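Local coordinates for protein glycosyl hydrolase, BNR repeat (Ralstonia eutropha, PDB 3B7F) that is of unproven function but may hydrolyse glycosidic bonds, as a seven-bladed beta-propeller with BNR repeats of the non-viral sialidase kind, at residues K31-F35 and L47-L53; L79-R85 and E95-P100; K342-A348 and H384-S390. All blocks are in the same frame, centred on the assembly; numbering follows the deposited sequence.

Contact 1. Residues K31-F35 and L47-L53; sequences KGAWF and LRGPVFL
The carbonyl oxygen of F35 receives R48 N at 2.8 Å with an N-H...O angle of 179°, and the CA-H of L47 makes a longer second approach to it. F35 N returns a bond to R48 O, closing one hydrogen-bonded pair. A33 and V51 form the next such antiparallel pair, V51 N to A33 O being 2.9 Å. Between the two pairs one strand has W34 alone while the other has G49 and P50; this one-residue shift is a beta bulge, and the peptide before P50 is cis. P50 CB comes over the face of W34, 3.8 Å from the centroid of the six-membered ring. On the face of the sheet shared by F35, R48 and V51, the R48 guanidinium lies flat on the F35 ring, planes 7° apart and centres 4.3 Å, a cation-pi stack. R48 CG is anti to the backbone N (chi1 155°) and the chain bends at chi3, which folds the group back over the ring. V51 CG2 meets the same ring at its edge, 3.7 Å from F35 CE2. Strand 45-51 is outermost in its sheet; strand 32-38 separates it from strand 24-29, and A33 and F35 pack on M72 of strand 70-75 in the next sheet.

Contact 2. Residues L79-R85 and E95-P100; sequences LGPTVFR and EATRPP
F84 and E95 face each other as a non-hydrogen-bonded antiparallel pair, their CA atoms 4.3 Å apart, and E95 CB lies 3.6 Å from F84 CE1. From the start of the same segment as F84, L79 CD1 also reaches E95 CB, at 3.4 Å, so E95 CB rests against both a ring carbon and a methyl group of that segment. One step further on, A96 N donates to V83 O at 2.9 Å, but the N-H...O angle of 123° makes this a weak bond. R85 bends toward the same loop: with CG set between the backbone N and the carbonyl carbon (chi1 90°) and a further bend at chi3, its NH2 comes 2.8 Å from E95 O, at an angle too poor for a hydrogen bond. The remaining polar links run through water. One water donates to P100 O at 2.8 Å and weakly to P81 O; a second lies 2.9 Å from T82 OG1 and donates weakly to A96 O. T82 CG2 lies over one face of F84, offset toward the rim, with OG1 turned toward the loop. Beyond this shell V83 CG2 approaches P100 CD, and both side chains touch W150. Strand 81-86 lies between strands 70-75 and 94-95, while R98 pairs its backbone with A148 and W150, tying the loop to the outer edge of the following sheet.

Contact 3. Residues K342-A348 and H384-S390; sequences KRQAMTA and HIYAVQS
K342 NZ donates to H384 NE2 at 2.9 Å, approaching at the ring edge and close to the imidazole plane. Bends at chi3 and chi4 bring the lysine end there, and on the way K342 CE packs 3.6 Å from Y386 CD1. The backbone of K342 is served separately: its N donates to a water that in turn donates to I385 O, and its O accepts A345 N within a type I turn from K342 to A345. Each polar atom of Q344, inside that turn, has at least one partner. Q344 O accepts V388 N at 2.9 Å (N-H...O 169°), with the A387 CA-H as a second, weaker contact. Q344 N donates to a water that gives its own protons to Q344 OE1 and to Y386 O, the latter at 2.8 Å, while NE2 donates to F118 O. Farther along, side chains make the bonds. A chi1 of -167° swings T347 OG1 toward S390, where it accepts S390 N at 3.1 Å, and S390 OG donates to A348 O at 2.7 Å from well above the carbonyl plane. Another water touches both M346 O and V388 O, although it has more acceptors within reach than protons to give. The short segments 346-348 and 385-390 run parallel to within 1°, their axes 5.6 Å apart, yet the links are mostly waters and side chains, consistent with the two strands belonging to neighbouring sheets. At Y386 and A387, both facing A28, strand 385-391 carries a classic beta bulge. This C-terminal strand completes the sheet begun by three N-terminal strands, the "velcro" ring closure of beta-propellers, and here it meets the first strand of the preceding blade.

Contacts 1 and 2 lie at the periphery, centres about 20 Å from the chain centre, whereas contact 3 is about 7 Å from it and has no exposed residue. Contacts 1 and 3 reach the same four-stranded sheet from its two edges. Contact 2 belongs to the next sheet and touches contact 1 where the F52 and F84 rings stack, F52 CZ to F84 CD1 3.6 Å. Chemistry follows place: contact 1 is hairpin pairing interrupted by a bulge, with a guanidinium-ring stack on one face and a proline on a tryptophan on the other, contact 2 a strand meeting a loop through weak bonds and water, and contact 3 an inter-sheet seam of waters, side-chain donors and acceptors.

Contact 1. Residues K31-F35 and L47-L53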
# COMPACT_ATOMS: atom_id res chain seq x y z
N LYS A 31 12.72 12.76 0.81
CA LYS A 31 13.05 14.18 0.58
C LYS A 31 12.28 14.86 -0.54
O LYS A 31 12.74 15.88 -1.07
CB LYS A 31 14.58 14.36 0.35
CG LYS A 31 15.45 14.03 1.56
CD LYS A 31 15.33 15.06 2.69
CE LYS A 31 16.15 14.60 3.87
NZ LYS A 31 15.96 15.52 4.99
N GLY A 32 11.08 14.36 -0.86
CA GLY A 32 10.21 15.00 -1.85
C GLY A 32 9.39 14.05 -2.68
O GLY A 32 9.52 12.83 -2.57
N ALA A 33 8.55 14.66 -3.52
CA ALA A 33 7.69 13.98 -4.47
C ALA A 33 8.27 14.16 -5.88
O ALA A 33 8.72 15.25 -6.26
CB ALA A 33 6.26 14.53 -4.43
N TRP A 34 8.29 13.07 -6.63
CA TRP A 34 8.68 13.09 -8.03
C TRP A 34 7.53 12.42 -8.77
O TRP A 34 6.74 11.70 -8.17
CB TRP A 34 10.01 12.39 -8.27
CG TRP A 34 11.24 13.21 -8.09
CD1 TRP A 34 11.97 13.80 -9.09
CD2 TRP A 34 11.94 13.48 -6.88
NE1 TRP A 34 13.06 14.41 -8.56
CE2 TRP A 34 13.08 14.24 -7.21
CE3 TRP A 34 11.70 13.20 -5.52
CZ2 TRP A 34 13.97 14.72 -6.25
CZ3 TRP A 34 12.60 13.65 -4.57
CH2 TRP A 34 13.73 14.39 -4.94
N PHE A 35 7.45 12.71 -10.06
CA PHE A 35 6.38 12.26 -10.93
C PHE A 35 6.97 11.80 -12.22
O PHE A 35 7.82 12.48 -12.79
CB PHE A 35 5.42 13.41 -11.18
CG PHE A 35 4.77 13.91 -9.94
CD1 PHE A 35 3.61 13.33 -9.48
CD2 PHE A 35 5.36 14.93 -9.20
CE1 PHE A 35 3.02 13.76 -8.30
CE2 PHE A 35 4.77 15.37 -8.03
CZ PHE A 35 3.59 14.79 -7.59
N LEU A 47 10.69 12.60 -16.24
CA LEU A 47 10.73 12.85 -14.81
C LEU A 47 10.47 14.33 -14.48
O LEU A 47 11.16 15.19 -15.01
CB LEU A 47 12.10 12.45 -14.25
CG LEU A 47 12.31 12.44 -12.73
CD1 LEU A 47 11.38 11.37 -12.09
CD2 LEU A 47 13.74 12.18 -12.42
N ARG A 48 9.48 14.59 -13.63
CA ARG A 48 9.21 15.92 -13.09
C ARG A 48 9.41 15.88 -11.58
O ARG A 48 9.08 14.89 -10.93
CB ARG A 48 7.79 16.40 -13.45
CG ARG A 48 7.17 17.48 -12.46
CD ARG A 48 5.86 18.14 -12.96
NE ARG A 48 4.88 18.31 -11.86
CZ ARG A 48 3.80 17.52 -11.60
NH1 ARG A 48 3.47 16.43 -12.34
NH2 ARG A 48 3.01 17.84 -10.57
N GLY A 49 9.93 16.98 -11.04
CA GLY A 49 10.15 17.15 -9.62
C GLY A 49 11.59 17.59 -9.38
O GLY A 49 12.35 17.71 -10.33
N PRO A 50 12.00 17.76 -8.11
CA PRO A 50 11.18 17.55 -6.91
C PRO A 50 10.06 18.57 -6.67
O PRO A 50 10.15 19.72 -7.12
CB PRO A 50 12.20 17.66 -5.75
CG PRO A 50 13.32 18.42 -6.28
CD PRO A 50 13.38 18.13 -7.78
N VAL A 51 9.02 18.09 -6.01
CA VAL A 51 7.94 18.90 -5.52
C VAL A 51 8.07 18.68 -4.00
O VAL A 51 8.18 17.54 -3.54
CB VAL A 51 6.56 18.51 -6.09
CG1 VAL A 51 5.48 19.41 -5.48
CG2 VAL A 51 6.55 18.61 -7.64
N PHE A 52 8.08 19.77 -3.25
CA PHE A 52 8.23 19.75 -1.80
C PHE A 52 9.59 19.16 -1.40
O PHE A 52 9.66 18.34 -0.49
CB PHE A 52 7.07 19.02 -1.07
CG PHE A 52 5.75 19.73 -1.14
CD1 PHE A 52 5.56 20.91 -0.42
CD2 PHE A 52 4.70 19.23 -1.88
CE1 PHE A 52 4.35 21.57 -0.46
CE2 PHE A 52 3.49 19.89 -1.92
CZ PHE A 52 3.32 21.06 -1.22
N LEU A 53 10.66 19.56 -2.11
CA LEU A 53 12.01 19.08 -1.80
C LEU A 53 12.29 19.37 -0.34
O LEU A 53 11.98 20.46 0.14
CB LEU A 53 13.09 19.74 -2.67
CG LEU A 53 14.58 19.35 -2.51
CD1 LEU A 53 14.92 17.93 -2.97
CD2 LEU A 53 15.41 20.33 -3.29

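Contact 2. Residues L79-R85 and E95-P100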
# COMPACT_ATOMS: atom_id res chain seq x y z
N LEU A 79 4.92 22.76 9.25
CA LEU A 79 3.50 22.36 9.39
C LEU A 79 3.22 21.11 10.27
O LEU A 79 2.06 20.91 10.68
CB LEU A 79 2.83 22.16 7.99
CG LEU A 79 2.48 23.36 7.09
CD1 LEU A 79 1.81 22.89 5.79
CD2 LEU A 79 1.60 24.41 7.79
N GLY A 80 4.25 20.30 10.57
CA GLY A 80 4.07 19.01 11.26
C GLY A 80 3.47 18.03 10.23
O GLY A 80 3.61 18.26 9.03
N PRO A 81 2.80 16.95 10.68
CA PRO A 81 2.20 16.02 9.72
C PRO A 81 0.92 16.58 9.11
O PRO A 81 0.12 17.14 9.83
CB PRO A 81 1.90 14.78 10.57
CG PRO A 81 1.69 15.32 11.92
CD PRO A 81 2.57 16.52 12.06
N THR A 82 0.77 16.46 7.79
CA THR A 82 -0.40 16.97 7.07
C THR A 82 -0.69 16.19 5.79
O THR A 82 0.01 15.23 5.45
CB THR A 82 -0.21 18.49 6.70
OG1 THR A 82 -1.45 19.04 6.25
CG2 THR A 82 0.86 18.72 5.63
N VAL A 83 -1.76 16.62 5.11
CA VAL A 83 -2.15 16.14 3.80
C VAL A 83 -2.25 17.35 2.87
O VAL A 83 -2.94 18.33 3.18
CB VAL A 83 -3.50 15.37 3.81
CG1 VAL A 83 -3.82 14.87 2.42
CG2 VAL A 83 -3.47 14.20 4.80
N PHE A 84 -1.51 17.32 1.77
CA PHE A 84 -1.64 18.36 0.74
C PHE A 84 -2.65 17.86 -0.30
O PHE A 84 -2.72 16.66 -0.55
CB PHE A 84 -0.31 18.66 0.05
CG PHE A 84 0.71 19.32 0.94
CD1 PHE A 84 0.67 20.69 1.16
CD2 PHE A 84 1.72 18.55 1.55
CE1 PHE A 84 1.62 21.31 1.97
CE2 PHE A 84 2.66 19.16 2.36
CZ PHE A 84 2.61 20.54 2.58
N ARG A 85 -3.43 18.78 -0.87
CA ARG A 85 -4.42 18.43 -1.87
C ARG A 85 -4.17 19.23 -3.14
O ARG A 85 -3.72 20.37 -3.08
CB ARG A 85 -5.86 18.67 -1.36
CG ARG A 85 -6.46 20.07 -1.60
CD ARG A 85 -7.75 20.34 -0.78
NE ARG A 85 -7.33 20.81 0.52
CZ ARG A 85 -7.34 22.07 0.98
NH1 ARG A 85 -7.85 23.10 0.30
NH2 ARG A 85 -6.86 22.29 2.20
N GLU A 95 -2.09 22.74 1.74
CA GLU A 95 -2.10 22.00 3.01
C GLU A 95 -3.52 21.93 3.58
O GLU A 95 -4.33 22.82 3.34
CB GLU A 95 -1.08 22.59 4.04
CG GLU A 95 -1.39 23.96 4.71
CD GLU A 95 -1.37 25.17 3.76
OE1 GLU A 95 -0.79 25.08 2.64
OE2 GLU A 95 -1.94 26.22 4.15
N ALA A 96 -3.79 20.85 4.33
CA ALA A 96 -5.09 20.62 5.00
C ALA A 96 -5.43 21.77 5.93
O ALA A 96 -4.54 22.29 6.61
CB ALA A 96 -5.08 19.30 5.80
N THR A 97 -6.70 22.19 5.95
CA THR A 97 -7.13 23.22 6.90
C THR A 97 -7.15 22.52 8.26
O THR A 97 -6.67 23.09 9.26
CB THR A 97 -8.44 23.93 6.49
OG1 THR A 97 -9.53 23.01 6.43
CG2 THR A 97 -8.28 24.59 5.15
N ARG A 98 -7.63 21.26 8.29
CA ARG A 98 -7.62 20.43 9.51
C ARG A 98 -7.01 19.04 9.18
O ARG A 98 -7.74 18.12 8.80
CB ARG A 98 -9.03 20.28 10.08
CG ARG A 98 -9.11 19.46 11.37
CD ARG A 98 -10.55 19.15 11.75
NE ARG A 98 -10.60 18.15 12.84
CZ ARG A 98 -11.69 17.54 13.29
NH1 ARG A 98 -12.90 17.76 12.76
NH2 ARG A 98 -11.58 16.65 14.29
N PRO A 99 -5.68 18.88 9.36
CA PRO A 99 -5.12 17.55 9.09
C PRO A 99 -5.46 16.55 10.21
O PRO A 99 -5.94 16.96 11.26
CB PRO A 99 -3.62 17.83 9.04
CG PRO A 99 -3.43 18.99 9.96
CD PRO A 99 -4.63 19.84 9.75
N PRO A 100 -5.24 15.24 9.97
CA PRO A 100 -5.47 14.23 11.00
C PRO A 100 -4.78 14.52 12.35
O PRO A 100 -3.58 14.78 12.40
CB PRO A 100 -4.88 12.96 10.36
CG PRO A 100 -5.13 13.15 8.93
CD PRO A 100 -4.82 14.60 8.71
O HOH W 1 -1.81 14.98 10.21
O HOH W 2 -1.26 21.67 7.48

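Contact 3. Residues K342-A348 and H384-S390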
# COMPACT_ATOMS: atom_id res chain seq x y z
N LYS A 342 9.60 -1.29 -0.32
CA LYS A 342 8.68 -1.10 0.80
C LYS A 342 7.22 -1.39 0.35
O LYS A 342 6.96 -1.58 -0.85
CB LYS A 342 8.86 0.30 1.42
CG LYS A 342 10.11 0.52 2.30
CD LYS A 342 10.28 2.02 2.56
CE LYS A 342 10.86 2.39 3.93
NZ LYS A 342 12.17 1.87 4.25
N ARG A 343 6.31 -1.43 1.34
CA ARG A 343 4.88 -1.82 1.15
C ARG A 343 4.11 -1.13 0.07
O ARG A 343 3.29 -1.76 -0.57
CB ARG A 343 4.01 -1.43 2.33
CG ARG A 343 4.29 -2.00 3.55
CD ARG A 343 3.86 -1.06 4.65
NE ARG A 343 4.71 -1.51 5.73
CZ ARG A 343 4.35 -2.23 6.76
NH1 ARG A 343 3.10 -2.51 7.02
NH2 ARG A 343 5.28 -2.61 7.60
N GLN A 344 4.27 0.20 0.01
CA GLN A 344 3.55 1.04 -0.94
C GLN A 344 4.39 1.31 -2.17
O GLN A 344 3.95 2.03 -3.06
CB GLN A 344 3.19 2.38 -0.29
CG GLN A 344 2.20 2.29 0.87
CD GLN A 344 2.37 3.46 1.82
OE1 GLN A 344 3.45 3.64 2.37
NE2 GLN A 344 1.29 4.26 2.02
N ALA A 345 5.57 0.71 -2.25
CA ALA A 345 6.50 0.97 -3.36
C ALA A 345 6.35 0.07 -4.62
O ALA A 345 7.23 0.11 -5.48
CB ALA A 345 7.95 0.98 -2.82
N MSE A 346 5.30 -0.74 -4.72
CA MSE A 346 4.94 -1.44 -5.96
C MSE A 346 3.56 -0.99 -6.37
O MSE A 346 2.72 -0.78 -5.52
CB MSE A 346 4.84 -2.96 -5.88
CG MSE A 346 6.10 -3.68 -5.85
SE MSE A 346 5.94 -5.47 -6.60
CE MSE A 346 4.72 -6.05 -5.33
N THR A 347 3.33 -0.90 -7.69
CA THR A 347 2.03 -0.54 -8.24
C THR A 347 1.92 -1.14 -9.63
O THR A 347 2.91 -1.61 -10.21
CB THR A 347 1.84 0.99 -8.30
OG1 THR A 347 0.48 1.33 -8.57
CG2 THR A 347 2.76 1.62 -9.36
N ALA A 348 0.70 -1.12 -10.14
CA ALA A 348 0.44 -1.64 -11.46
C ALA A 348 -0.54 -0.71 -12.16
O ALA A 348 -1.29 0.00 -11.50
CB ALA A 348 -0.09 -3.11 -11.36
N HIS A 384 15.50 7.98 -1.01
CA HIS A 384 14.83 6.79 -0.46
C HIS A 384 13.32 6.77 -0.76
O HIS A 384 12.58 7.59 -0.25
CB HIS A 384 15.11 6.81 1.06
CG HIS A 384 14.53 5.68 1.86
ND1 HIS A 384 15.33 4.77 2.52
CD2 HIS A 384 13.25 5.35 2.15
CE1 HIS A 384 14.56 3.91 3.16
NE2 HIS A 384 13.29 4.23 2.95
N ILE A 385 12.86 5.79 -1.56
CA ILE A 385 11.45 5.70 -1.98
C ILE A 385 10.55 4.92 -0.99
O ILE A 385 10.79 3.75 -0.65
CB ILE A 385 11.33 5.09 -3.42
CG1 ILE A 385 12.09 5.94 -4.45
CG2 ILE A 385 9.87 4.93 -3.83
CD1 ILE A 385 12.48 5.19 -5.84
N TYR A 386 9.50 5.61 -0.54
CA TYR A 386 8.44 5.08 0.34
C TYR A 386 7.26 4.49 -0.46
O TYR A 386 6.81 3.39 -0.16
CB TYR A 386 7.88 6.14 1.32
CG TYR A 386 8.79 6.52 2.46
CD1 TYR A 386 9.18 5.58 3.39
CD2 TYR A 386 9.21 7.82 2.66
CE1 TYR A 386 10.01 5.91 4.46
CE2 TYR A 386 10.04 8.16 3.75
CZ TYR A 386 10.45 7.20 4.64
OH TYR A 386 11.26 7.46 5.74
N ALA A 387 6.83 5.19 -1.51
CA ALA A 387 5.66 4.78 -2.28
C ALA A 387 5.75 5.13 -3.76
O ALA A 387 6.33 6.14 -4.14
CB ALA A 387 4.40 5.45 -1.70
N VAL A 388 5.12 4.27 -4.57
CA VAL A 388 5.01 4.45 -6.02
C VAL A 388 3.58 4.04 -6.29
O VAL A 388 3.16 3.00 -5.84
CB VAL A 388 6.00 3.60 -6.83
CG1 VAL A 388 5.82 3.87 -8.32
CG2 VAL A 388 7.45 3.87 -6.39
N GLN A 389 2.86 4.91 -6.99
CA GLN A 389 1.47 4.73 -7.29
C GLN A 389 1.15 5.12 -8.74
O GLN A 389 1.56 6.18 -9.20
CB GLN A 389 0.71 5.63 -6.33
CG GLN A 389 -0.78 5.57 -6.39
CD GLN A 389 -1.38 4.29 -5.85
OE1 GLN A 389 -1.10 3.89 -4.72
NE2 GLN A 389 -2.26 3.67 -6.63
N SER A 390 0.42 4.28 -9.45
CA SER A 390 -0.03 4.62 -10.80
C SER A 390 -1.17 5.66 -10.77
O SER A 390 -1.89 5.79 -9.77
CB SER A 390 -0.47 3.38 -11.57
OG SER A 390 -1.48 2.67 -10.89
O HOH W 3 10.92 1.10 -1.48
O HOH W 4 5.81 2.06 2.05
O HOH W 5 1.71 1.35 -4.39